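Long-range contacts in putative hyaluronoglucosaminidase (Clostridium perfringens, PDB 6PWI), which is a family 84 glycoside hydrolase that probably acts as a hexosaminidase, its catalytic barrel forming one part of a larger secreted, cell-wall-linked protein: residues G352-T357 with V383-F388; I358-T363 with E377-A382. One frame throughout, in Å; residues are numbered along the deposited sequence.

Contact 1 of 2, residues G352-T357 with V383-F388; sequences GTMPET and VGRQAF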
loop_
_atom_site.group_PDB
_atom_site.type_symbol
_atom_site.label_atom_id
_atom_site.label_comp_id
_atom_site.label_asym_id
_atom_site.label_seq_id
_atom_site.Cartn_x
_atom_site.Cartn_y
_atom_site.Cartn_z
ATOM N N GLY A 352 17.106 17.792 13.754
ATOM C CA GLY A 352 16.070 17.797 14.772
ATOM C C GLY A 352 15.739 19.191 15.303
ATOM O O GLY A 352 14.772 19.345 16.045
ATOM N N THR A 353 16.538 20.198 14.929
ATOM C CA THR A 353 16.265 21.563 15.362
ATOM C C THR A 353 15.380 22.297 14.354
ATOM O O THR A 353 15.022 23.445 14.593
ATOM C CB THR A 353 17.534 22.376 15.655
ATOM O OG1 THR A 353 18.183 22.662 14.416
ATOM C CG2 THR A 353 18.474 21.691 16.622
ATOM N N MET A 354 15.017 21.645 13.242
ATOM C CA MET A 354 14.087 22.260 12.308
ATOM C C MET A 354 12.682 22.280 12.916
ATOM O O MET A 354 12.438 21.602 13.912
ATOM C CB MET A 354 14.118 21.583 10.935
ATOM C CG MET A 354 13.484 20.207 10.878
ATOM S SD MET A 354 13.517 19.557 9.181
ATOM C CE MET A 354 15.277 19.522 8.843
ATOM N N PRO A 355 11.737 23.113 12.407
ATOM C CA PRO A 355 10.430 23.283 13.044
ATOM C C PRO A 355 9.774 21.956 13.400
ATOM O O PRO A 355 9.835 21.008 12.623
ATOM C CB PRO A 355 9.617 24.003 11.965
ATOM C CG PRO A 355 10.642 24.835 11.252
ATOM C CD PRO A 355 11.889 23.976 11.226
ATOM N N GLU A 356 9.126 21.938 14.571
ATOM C CA GLU A 356 8.552 20.769 15.220
ATOM C C GLU A 356 7.514 20.062 14.347
ATOM O O GLU A 356 7.243 18.880 14.544
ATOM C CB GLU A 356 7.843 21.216 16.496
ATOM C CG GLU A 356 8.680 21.110 17.757
ATOM C CD GLU A 356 7.811 21.159 19.007
ATOM O OE1 GLU A 356 7.321 22.264 19.348
ATOM O OE2 GLU A 356 7.587 20.087 19.620
ATOM N N THR A 357 6.914 20.787 13.398
ATOM C CA THR A 357 5.782 20.274 12.639
ATOM C C THR A 357 6.236 19.330 11.525
ATOM O O THR A 357 5.424 18.579 10.989
ATOM C CB THR A 357 4.975 21.422 12.019
ATOM O OG1 THR A 357 5.876 22.207 11.231
ATOM C CG2 THR A 357 4.257 22.274 13.045
ATOM N N VAL A 383 17.080 12.354 17.063
ATOM C CA VAL A 383 16.518 13.463 16.313
ATOM C C VAL A 383 15.716 14.369 17.250
ATOM O O VAL A 383 15.774 15.591 17.117
ATOM C CB VAL A 383 15.690 12.966 15.109
ATOM C CG1 VAL A 383 14.976 14.098 14.389
ATOM C CG2 VAL A 383 16.542 12.172 14.131
ATOM N N GLY A 384 14.960 13.765 18.180
ATOM C CA GLY A 384 14.185 14.519 19.153
ATOM C C GLY A 384 12.673 14.388 18.955
ATOM O O GLY A 384 11.897 14.981 19.700
ATOM N N ARG A 385 12.256 13.610 17.951
ATOM C CA ARG A 385 10.847 13.403 17.652
ATOM C C ARG A 385 10.680 12.017 17.032
ATOM O O ARG A 385 11.653 11.387 16.634
ATOM C CB ARG A 385 10.340 14.495 16.703
ATOM C CG ARG A 385 10.866 14.374 15.280
ATOM C CD ARG A 385 10.592 15.584 14.409
ATOM N NE ARG A 385 11.501 16.674 14.729
ATOM C CZ ARG A 385 11.427 17.902 14.224
ATOM N NH1 ARG A 385 10.481 18.210 13.350
ATOM N NH2 ARG A 385 12.317 18.810 14.587
ATOM N N GLN A 386 9.435 11.550 16.935
ATOM C CA GLN A 386 9.169 10.232 16.388
ATOM C C GLN A 386 9.328 10.239 14.870
ATOM O O GLN A 386 9.148 11.270 14.223
ATOM C CB GLN A 386 7.779 9.778 16.810
ATOM C CG GLN A 386 7.668 9.550 18.305
ATOM C CD GLN A 386 6.327 8.961 18.654
ATOM O OE1 GLN A 386 5.323 9.205 17.980
ATOM N NE2 GLN A 386 6.315 8.163 19.709
ATOM N N ALA A 387 9.654 9.064 14.317
ATOM C CA ALA A 387 9.969 8.921 12.907
ATOM C C ALA A 387 8.706 8.730 12.076
ATOM O O ALA A 387 7.681 8.261 12.567
ATOM C CB ALA A 387 10.913 7.764 12.712
ATOM N N PHE A 388 8.808 9.116 10.806
ATOM C CA PHE A 388 7.861 8.732 9.775
ATOM C C PHE A 388 8.545 7.654 8.933
ATOM O O PHE A 388 9.572 7.912 8.306
ATOM C CB PHE A 388 7.414 9.986 9.009
ATOM C CG PHE A 388 6.503 9.791 7.819
ATOM C CD1 PHE A 388 5.709 8.657 7.685
ATOM C CD2 PHE A 388 6.411 10.771 6.841
ATOM C CE1 PHE A 388 4.870 8.492 6.591
ATOM C CE2 PHE A 388 5.563 10.614 5.754
ATOM C CZ PHE A 388 4.801 9.472 5.626
HETATM O O HOH W 1 13.157 16.764 16.935
#
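The guanidinium of Arg385 meets the loop Gly352-Thr357 edge-on: the carbonyl oxygens of Gly352, Met354 and Pro355 and one water lie at its rim, close to its plane. NH2 carries two of the bonds, to Gly352 O at 2.9 Å with an N-H...O angle of 140° and to Met354 O, also at 2.9 Å but straighter at 165°. NH1 reaches Pro355 O at 3.0 Å. In all three the nitrogen stands above the plane of the carbonyl group. NH1 also bonds to Ile358 O, where the loop runs into the next strand, and NE gives its hydrogen to the water, 2.8 Å away. That water donates in turn to Gly352 O and Val383 O, tying both chain segments to the same solvent molecule. With partners on all three nitrogens the group is held against rotation, and the cluster of carbonyl dipoles would probably favour its positive charge. The Arg385 chain reaches the loop by bending at chi3 (77°), and the CG of Met354 comes within 4.1 Å of NH2, the two side chains crossing at about a right angle. At the start of the loop, just after helix 346-351, Gly352 CA makes a CH...O contact of 3.2 Å with Val383 O. Gly384, with positive phi, turns the chain out of helix 373-383 toward strand 387-391. Side chains of Thr353, Met354, Pro355 and Thr357 rest on helix 304-321, while Val383 and Arg385 touch Ile360 of strand 359-362, so the arginine fastens one helix-to-strand loop of the barrel to the next.

Contact 2 of 2, residues I358-T363 with E377-A382; sequences IDIMWT and EFFEEA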
loop_
_atom_site.group_PDB
_atom_site.type_symbol
_atom_site.label_atom_id
_atom_site.label_comp_id
_atom_site.label_asym_id
_atom_site.label_seq_id
_atom_site.Cartn_x
_atom_site.Cartn_y
_atom_site.Cartn_z
ATOM N N ILE A 358 7.525 19.386 11.163
ATOM C CA ILE A 358 8.030 18.656 10.012
ATOM C C ILE A 358 8.191 17.181 10.374
ATOM O O ILE A 358 8.746 16.852 11.419
ATOM C CB ILE A 358 9.333 19.293 9.490
ATOM C CG1 ILE A 358 9.083 20.722 8.995
ATOM C CG2 ILE A 358 9.973 18.427 8.418
ATOM C CD1 ILE A 358 10.335 21.559 8.846
ATOM N N ASP A 359 7.692 16.311 9.492
ATOM C CA ASP A 359 7.789 14.867 9.640
ATOM C C ASP A 359 9.039 14.349 8.932
ATOM O O ASP A 359 9.109 14.349 7.705
ATOM C CB ASP A 359 6.510 14.192 9.143
ATOM C CG ASP A 359 5.288 14.804 9.805
ATOM O OD1 ASP A 359 5.239 14.786 11.059
ATOM O OD2 ASP A 359 4.426 15.348 9.070
ATOM N N ILE A 360 10.021 13.911 9.727
ATOM C CA ILE A 360 11.285 13.417 9.204
ATOM C C ILE A 360 11.187 11.900 9.025
ATOM O O ILE A 360 10.702 11.193 9.909
ATOM C CB ILE A 360 12.431 13.839 10.143
ATOM C CG1 ILE A 360 12.577 15.363 10.178
ATOM C CG2 ILE A 360 13.726 13.139 9.755
ATOM C CD1 ILE A 360 13.188 15.917 11.448
ATOM N N MET A 361 11.645 11.412 7.868
ATOM C CA MET A 361 11.465 10.020 7.490
ATOM C C MET A 361 12.701 9.201 7.857
ATOM O O MET A 361 13.751 9.753 8.188
ATOM C CB MET A 361 11.185 9.876 5.993
ATOM C CG MET A 361 9.965 10.641 5.548
ATOM S SD MET A 361 9.286 9.973 4.017
ATOM C CE MET A 361 8.333 8.595 4.662
ATOM N N TRP A 362 12.550 7.875 7.772
ATOM C CA TRP A 362 13.487 6.904 8.308
ATOM C C TRP A 362 13.145 5.558 7.683
ATOM O O TRP A 362 11.963 5.231 7.569
ATOM C CB TRP A 362 13.303 6.848 9.826
ATOM C CG TRP A 362 14.320 6.080 10.615
ATOM C CD1 TRP A 362 14.114 4.936 11.337
ATOM C CD2 TRP A 362 15.691 6.450 10.832
ATOM N NE1 TRP A 362 15.268 4.562 11.976
ATOM C CE2 TRP A 362 16.251 5.468 11.679
ATOM C CE3 TRP A 362 16.493 7.507 10.389
ATOM C CZ2 TRP A 362 17.580 5.516 12.087
ATOM C CZ3 TRP A 362 17.808 7.553 10.791
ATOM C CH2 TRP A 362 18.336 6.572 11.633
ATOM N N THR A 363 14.165 4.789 7.283
ATOM C CA THR A 363 13.880 3.501 6.669
ATOM C C THR A 363 14.144 2.365 7.651
ATOM O O THR A 363 13.841 1.215 7.335
ATOM C CB THR A 363 14.600 3.298 5.328
ATOM O OG1 THR A 363 15.973 3.018 5.602
ATOM C CG2 THR A 363 14.452 4.477 4.391
ATOM N N GLU A 377 13.157 3.947 18.740
ATOM C CA GLU A 377 13.762 4.463 19.962
ATOM C C GLU A 377 15.055 5.199 19.613
ATOM O O GLU A 377 15.345 6.260 20.167
ATOM C CB GLU A 377 14.073 3.342 20.959
ATOM C CG GLU A 377 12.878 2.843 21.751
ATOM C CD GLU A 377 13.068 1.515 22.482
ATOM O OE1 GLU A 377 14.209 0.979 22.493
ATOM O OE2 GLU A 377 12.072 1.011 23.051
ATOM N N PHE A 378 15.832 4.611 18.696
ATOM C CA PHE A 378 17.096 5.201 18.296
ATOM C C PHE A 378 16.838 6.549 17.623
ATOM O O PHE A 378 17.471 7.548 17.967
ATOM C CB PHE A 378 17.906 4.270 17.388
ATOM C CG PHE A 378 19.109 4.957 16.788
ATOM C CD1 PHE A 378 20.323 4.973 17.453
ATOM C CD2 PHE A 378 19.012 5.652 15.592
ATOM C CE1 PHE A 378 21.422 5.633 16.922
ATOM C CE2 PHE A 378 20.108 6.314 15.063
ATOM C CZ PHE A 378 21.313 6.301 15.725
ATOM N N PHE A 379 15.913 6.545 16.652
ATOM C CA PHE A 379 15.588 7.734 15.885
ATOM C C PHE A 379 15.162 8.857 16.827
ATOM O O PHE A 379 15.606 9.993 16.671
ATOM C CB PHE A 379 14.486 7.450 14.860
ATOM C CG PHE A 379 14.114 8.650 14.024
ATOM C CD1 PHE A 379 14.685 8.848 12.774
ATOM C CD2 PHE A 379 13.217 9.598 14.494
ATOM C CE1 PHE A 379 14.353 9.954 12.008
ATOM C CE2 PHE A 379 12.892 10.710 13.734
ATOM C CZ PHE A 379 13.456 10.883 12.492
ATOM N N GLU A 380 14.303 8.520 17.798
ATOM C CA GLU A 380 13.760 9.502 18.721
ATOM C C GLU A 380 14.876 10.096 19.581
ATOM O O GLU A 380 14.935 11.309 19.762
ATOM C CB GLU A 380 12.614 8.916 19.554
ATOM C CG GLU A 380 11.912 9.963 20.407
ATOM C CD GLU A 380 10.552 9.609 20.988
ATOM O OE1 GLU A 380 10.018 8.520 20.672
ATOM O OE2 GLU A 380 10.021 10.434 21.756
ATOM N N GLU A 381 15.760 9.234 20.093
ATOM C CA GLU A 381 16.886 9.634 20.922
ATOM C C GLU A 381 17.804 10.579 20.137
ATOM O O GLU A 381 18.357 11.515 20.706
ATOM C CB GLU A 381 17.605 8.369 21.403
ATOM C CG GLU A 381 18.423 8.526 22.674
ATOM C CD GLU A 381 18.812 7.219 23.365
ATOM O OE1 GLU A 381 18.108 6.192 23.160
ATOM O OE2 GLU A 381 19.820 7.219 24.116
ATOM N N ALA A 382 17.948 10.343 18.823
ATOM C CA ALA A 382 18.922 11.048 18.001
ATOM C C ALA A 382 18.359 12.361 17.449
ATOM O O ALA A 382 19.072 13.358 17.352
ATOM C CB ALA A 382 19.402 10.150 16.886
#
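Phe378 and Phe379, neighbours on helix 373-383, carry the packing of this helix on strand 359-362 within one beta-alpha-beta unit of the (beta/alpha)8 barrel. The axes of the short strand and helix segments pass 10.7 Å apart, and their directions differ by 136°, consistent with a helix running back along the outside of the barrel. Phe378 comes first. Its CB leaves the helix to one side, but the ring swings round to the far end of the Trp362 indole, where Phe378 CD2 lies 3.8 Å from Trp362 CZ2; the two side chains cross at about a right angle, and Val343 of a loop also touches this phenylalanine. Phe379 follows, its CB directed toward the strand and CG anti to its own nitrogen (chi1 -179°), which brings the ring's edge against Ile360 and Trp362. It offers this edge to one face of the indole in an offset edge-to-face pair, the centroids of its ring and the five-membered ring 4.9 Å apart and the planes at 66°. Its CB adds a CH-pi contact, sitting almost directly over that same five-membered ring. The pyrrole nitrogen of the indole is engaged elsewhere, through NE1 to Thr375 OG1 nearer the start of the helix, so the tryptophan is tied by both polar and apolar contacts to one helix. Farther round the edge of Phe379, CZ meets CG2 of Ile360 at 3.6 Å.

In the fold
Both contacts belong to one stretch of the catalytic barrel and lie about 7 Å apart, centre to centre. Along the chain the order is loop 352-357, strand 359-362, helix 373-383 and strand 387-391, so contact 2 falls between the two halves of contact 1. The two strands are neighbours in the parallel sheet, joined by the bond from Phe388 N to Ile360 O. Arg385 serves both contacts, its O packing against the ring of Phe379. Contact 2 thus sets the helix on its strand, whereas contact 1 joins the two loops that lead from helices 346-351 and 373-383 into strands 359-362 and 387-391. Both are structural and lie away from the predicted proton donor, Asp299.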